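Local coordinates for protein acetyltransferase (Sinorhizobium meliloti, PDB 4JXR) that probably transfers the acetyl group of acetyl-CoA to an acceptor such as phosphinothricin, as a member of the GNAT superfamily, at residues A12-I17 with E41-F46. Residues are numbered along the deposited sequence; the frame is centred on the assembly and turned at random.
Sequences ADLRSI and EMALRF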
ATOM      1  N   ALA A  12     -15.726  -5.121 -23.496  1.00 14.27           N
ATOM      2  CA  ALA A  12     -15.163  -5.656 -24.716  1.00 15.26           C
ATOM      3  C   ALA A  12     -13.681  -5.412 -24.879  1.00 13.29           C
ATOM      4  O   ALA A  12     -13.076  -6.041 -25.729  1.00 15.90           O
ATOM      5  CB  ALA A  12     -15.901  -5.101 -25.929  1.00 17.68           C
ATOM      6  N   ASP A  13     -13.066  -4.559 -24.012  1.00 11.86           N
ATOM      7  CA  ASP A  13     -11.626  -4.333 -24.072  1.00 11.44           C
ATOM      8  C   ASP A  13     -10.824  -5.285 -23.202  1.00 10.33           C
ATOM      9  O   ASP A  13      -9.597  -5.231 -23.241  1.00 10.53           O
ATOM     10  CB  ASP A  13     -11.345  -2.905 -23.604  1.00 10.46           C
ATOM     11  CG  ASP A  13     -11.985  -1.854 -24.451  1.00 10.89           C
ATOM     12  OD1 ASP A  13     -12.049  -2.029 -25.714  1.00 12.27           O
ATOM     13  OD2 ASP A  13     -12.408  -0.815 -23.901  1.00 11.71           O
ATOM     14  N   LEU A  14     -11.494  -6.129 -22.408  1.00 10.75           N
ATOM     15  CA  LEU A  14     -10.776  -6.916 -21.412  0.50 10.46           C
ATOM     16  C   LEU A  14      -9.773  -7.906 -21.985  1.00 10.08           C
ATOM     17  O   LEU A  14      -8.753  -8.176 -21.345  1.00 10.17           O
ATOM     18  CB  LEU A  14     -11.734  -7.581 -20.393  0.50 10.87           C
ATOM     19  CG  LEU A  14     -11.896  -6.944 -19.006  0.50 11.15           C
ATOM     20  CD1 LEU A  14     -10.589  -6.894 -18.203  0.50 12.69           C
ATOM     21  CD2 LEU A  14     -12.430  -5.557 -19.303  0.50 10.46           C
ATOM     22  N   ARG A  15     -10.085  -8.489 -23.141  1.00  9.98           N
ATOM     23  CA  ARG A  15      -9.137  -9.425 -23.717  0.50  9.89           C
ATOM     24  C   ARG A  15      -7.787  -8.749 -24.020  1.00 10.39           C
ATOM     25  O   ARG A  15      -6.707  -9.263 -23.686  1.00 11.02           O
ATOM     26  CB  ARG A  15      -9.747 -10.082 -24.959  0.50 11.15           C
ATOM     27  CG  ARG A  15      -8.873 -11.172 -25.510  0.50 10.83           C
ATOM     28  CD  ARG A  15      -9.669 -12.016 -26.498  0.50 11.12           C
ATOM     29  NE  ARG A  15      -8.972 -13.221 -26.888  0.50 10.28           N
ATOM     30  CZ  ARG A  15      -8.312 -13.327 -28.034  0.50 10.45           C
ATOM     31  NH1 ARG A  15      -8.346 -12.361 -28.917  0.50 13.51           N
ATOM     32  NH2 ARG A  15      -7.665 -14.450 -28.289  0.50 12.60           N
ATOM     33  N   SER A  16      -7.867  -7.572 -24.660  1.00 10.91           N
ATOM     34  CA  SER A  16      -6.673  -6.812 -24.968  1.00 11.39           C
ATOM     35  C   SER A  16      -5.957  -6.306 -23.710  1.00 10.55           C
ATOM     36  O   SER A  16      -4.724  -6.393 -23.637  1.00 10.88           O
ATOM     37  CB  SER A  16      -7.022  -5.618 -25.834  1.00 12.91           C
ATOM     38  OG  SER A  16      -7.544  -5.995 -27.130  1.00 17.19           O
ATOM     39  N   ILE A  17      -6.714  -5.813 -22.740  1.00  9.63           N
ATOM     40  CA  ILE A  17      -6.134  -5.379 -21.481  1.00  9.50           C
ATOM     41  C   ILE A  17      -5.374  -6.519 -20.809  1.00  9.28           C
ATOM     42  O   ILE A  17      -4.246  -6.360 -20.322  1.00  9.82           O
ATOM     43  CB  ILE A  17      -7.228  -4.826 -20.579  1.00  9.43           C
ATOM     44  CG1 ILE A  17      -7.710  -3.454 -21.066  1.00 10.21           C
ATOM     45  CG2 ILE A  17      -6.786  -4.761 -19.122  1.00 10.23           C
ATOM     46  CD1 ILE A  17      -9.022  -3.019 -20.506  1.00 10.48           C
ATOM     47  N   GLU A  41     -10.126 -12.782 -14.077  1.00  9.60           N
ATOM     48  CA  GLU A  41      -9.620 -12.025 -12.936  1.00 10.07           C
ATOM     49  C   GLU A  41      -9.494 -10.556 -13.274  1.00  9.50           C
ATOM     50  O   GLU A  41      -9.871  -9.692 -12.471  1.00  9.88           O
ATOM     51  CB  GLU A  41      -8.329 -12.596 -12.435  1.00 11.00           C
ATOM     52  CG  GLU A  41      -7.660 -11.784 -11.332  1.00 12.49           C
ATOM     53  CD  GLU A  41      -8.442 -11.610 -10.074  1.00 13.28           C
ATOM     54  OE1 GLU A  41      -9.287 -12.475  -9.760  1.00 15.94           O
ATOM     55  OE2 GLU A  41      -8.197 -10.606  -9.360  1.00 14.32           O
HETATM   56  N   MSE A  42      -8.956 -10.227 -14.438  1.00  9.37           N
HETATM   57  CA  MSE A  42      -8.841  -8.839 -14.852  1.00  9.10           C
HETATM   58  C   MSE A  42     -10.213  -8.180 -14.921  1.00  8.69           C
HETATM   59  O   MSE A  42     -10.364  -6.985 -14.624  1.00  9.30           O
HETATM   60  CB  MSE A  42      -8.117  -8.718 -16.159  1.00  9.65           C
HETATM   61  CG  MSE A  42      -6.621  -9.136 -16.076  1.00 11.15           C
HETATM   62 SE   MSE A  42      -5.583  -8.115 -14.868  1.00 14.08          SE
HETATM   63  CE  MSE A  42      -5.383  -6.478 -15.915  1.00 13.40           C
ATOM     64  N   ALA A  43     -11.230  -8.939 -15.385  1.00  9.04           N
ATOM     65  CA  ALA A  43     -12.572  -8.440 -15.476  1.00  9.46           C
ATOM     66  C   ALA A  43     -13.168  -8.120 -14.110  1.00  9.22           C
ATOM     67  O   ALA A  43     -13.850  -7.114 -13.976  1.00  9.57           O
ATOM     68  CB  ALA A  43     -13.460  -9.448 -16.214  1.00  9.51           C
ATOM     69  N   LEU A  44     -12.914  -8.951 -13.119  1.00  9.08           N
ATOM     70  CA  LEU A  44     -13.353  -8.664 -11.768  1.00  9.28           C
ATOM     71  C   LEU A  44     -12.672  -7.400 -11.239  1.00  8.98           C
ATOM     72  O   LEU A  44     -13.308  -6.536 -10.651  1.00  9.89           O
ATOM     73  CB  LEU A  44     -13.097  -9.834 -10.843  1.00  9.87           C
ATOM     74  CG  LEU A  44     -13.407  -9.622  -9.374  1.00 11.65           C
ATOM     75  CD1 LEU A  44     -14.836  -9.200  -9.188  1.00 12.14           C
ATOM     76  CD2 LEU A  44     -13.138 -10.859  -8.564  1.00 14.18           C
ATOM     77  N   ARG A  45     -11.370  -7.278 -11.484  1.00  8.78           N
ATOM     78  CA  ARG A  45     -10.659  -6.065 -11.071  1.00  8.48           C
ATOM     79  C   ARG A  45     -11.256  -4.823 -11.729  1.00  8.77           C
ATOM     80  O   ARG A  45     -11.460  -3.809 -11.068  1.00  9.64           O
ATOM     81  CB  ARG A  45      -9.168  -6.189 -11.372  1.00  8.47           C
ATOM     82  CG  ARG A  45      -8.486  -7.298 -10.585  1.00  8.79           C
ATOM     83  CD  ARG A  45      -7.019  -7.442 -10.946  1.00  9.89           C
ATOM     84  NE  ARG A  45      -6.417  -8.612 -10.327  1.00 10.28           N
ATOM     85  CZ  ARG A  45      -5.118  -8.908 -10.385  1.00 11.08           C
ATOM     86  NH1 ARG A  45      -4.279  -8.112 -11.025  1.00 11.71           N
ATOM     87  NH2 ARG A  45      -4.661 -10.005  -9.802  1.00 13.21           N
ATOM     88  N   PHE A  46     -11.530  -4.898 -13.025  1.00  8.74           N
ATOM     89  CA  PHE A  46     -12.148  -3.809 -13.747  1.00  8.92           C
ATOM     90  C   PHE A  46     -13.498  -3.453 -13.151  1.00  9.29           C
ATOM     91  O   PHE A  46     -13.817  -2.281 -12.974  1.00 10.06           O
ATOM     92  CB  PHE A  46     -12.310  -4.215 -15.223  1.00  9.45           C
ATOM     93  CG  PHE A  46     -13.255  -3.379 -16.013  1.00  9.18           C
ATOM     94  CD1 PHE A  46     -12.884  -2.202 -16.636  1.00 10.95           C
ATOM     95  CD2 PHE A  46     -14.571  -3.821 -16.176  1.00 11.11           C
ATOM     96  CE1 PHE A  46     -13.790  -1.466 -17.374  1.00 12.18           C
ATOM     97  CE2 PHE A  46     -15.470  -3.080 -16.898  1.00 12.02           C
ATOM     98  CZ  PHE A  46     -15.078  -1.926 -17.521  1.00 12.40           C
TER
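Leu14, near the start of helix 14-27, meets Met42, Ala43 and Phe46 on one side of helix 39-51; both helices lie between strand 5-8 and strand 56-60, as the helix pair that follows the first strand in the GNAT fold, and pack here without a cross-segment hydrogen bond. Within helix 39-51, Arg45 NE donates to the anti lone pair of Glu41 OE2 in a salt bridge that ties one turn. Met42, a selenomethionine, lies with its CB 3.7 Å from Leu14 CD1. Its chain bends at chi2 and chi3, which carries the end of the side chain to Ile17, where CE lies 3.9 Å from Ile17 CG2. Both Met42 and Ile17 also touch Tyr69 of strand 66-74, so the helix pair and the sheet share this apolar layer. Ala43 gives the closest backbone approach, its CA 6.4 Å from the CA of Leu14. Leu14 CD1 reaches the peptide link itself, 3.5 Å from both Met42 C and Ala43 N, while Leu14 CG faces the Ala43 methyl. The chi1 of Phe46 (164°) swings its ring out toward Leu14, and the ring also meets Tyr56 edge-to-face. Over one ring face sits Leu14 CD2 in a CH-pi contact, 4.2 Å from the centroid and 18° off the ring normal.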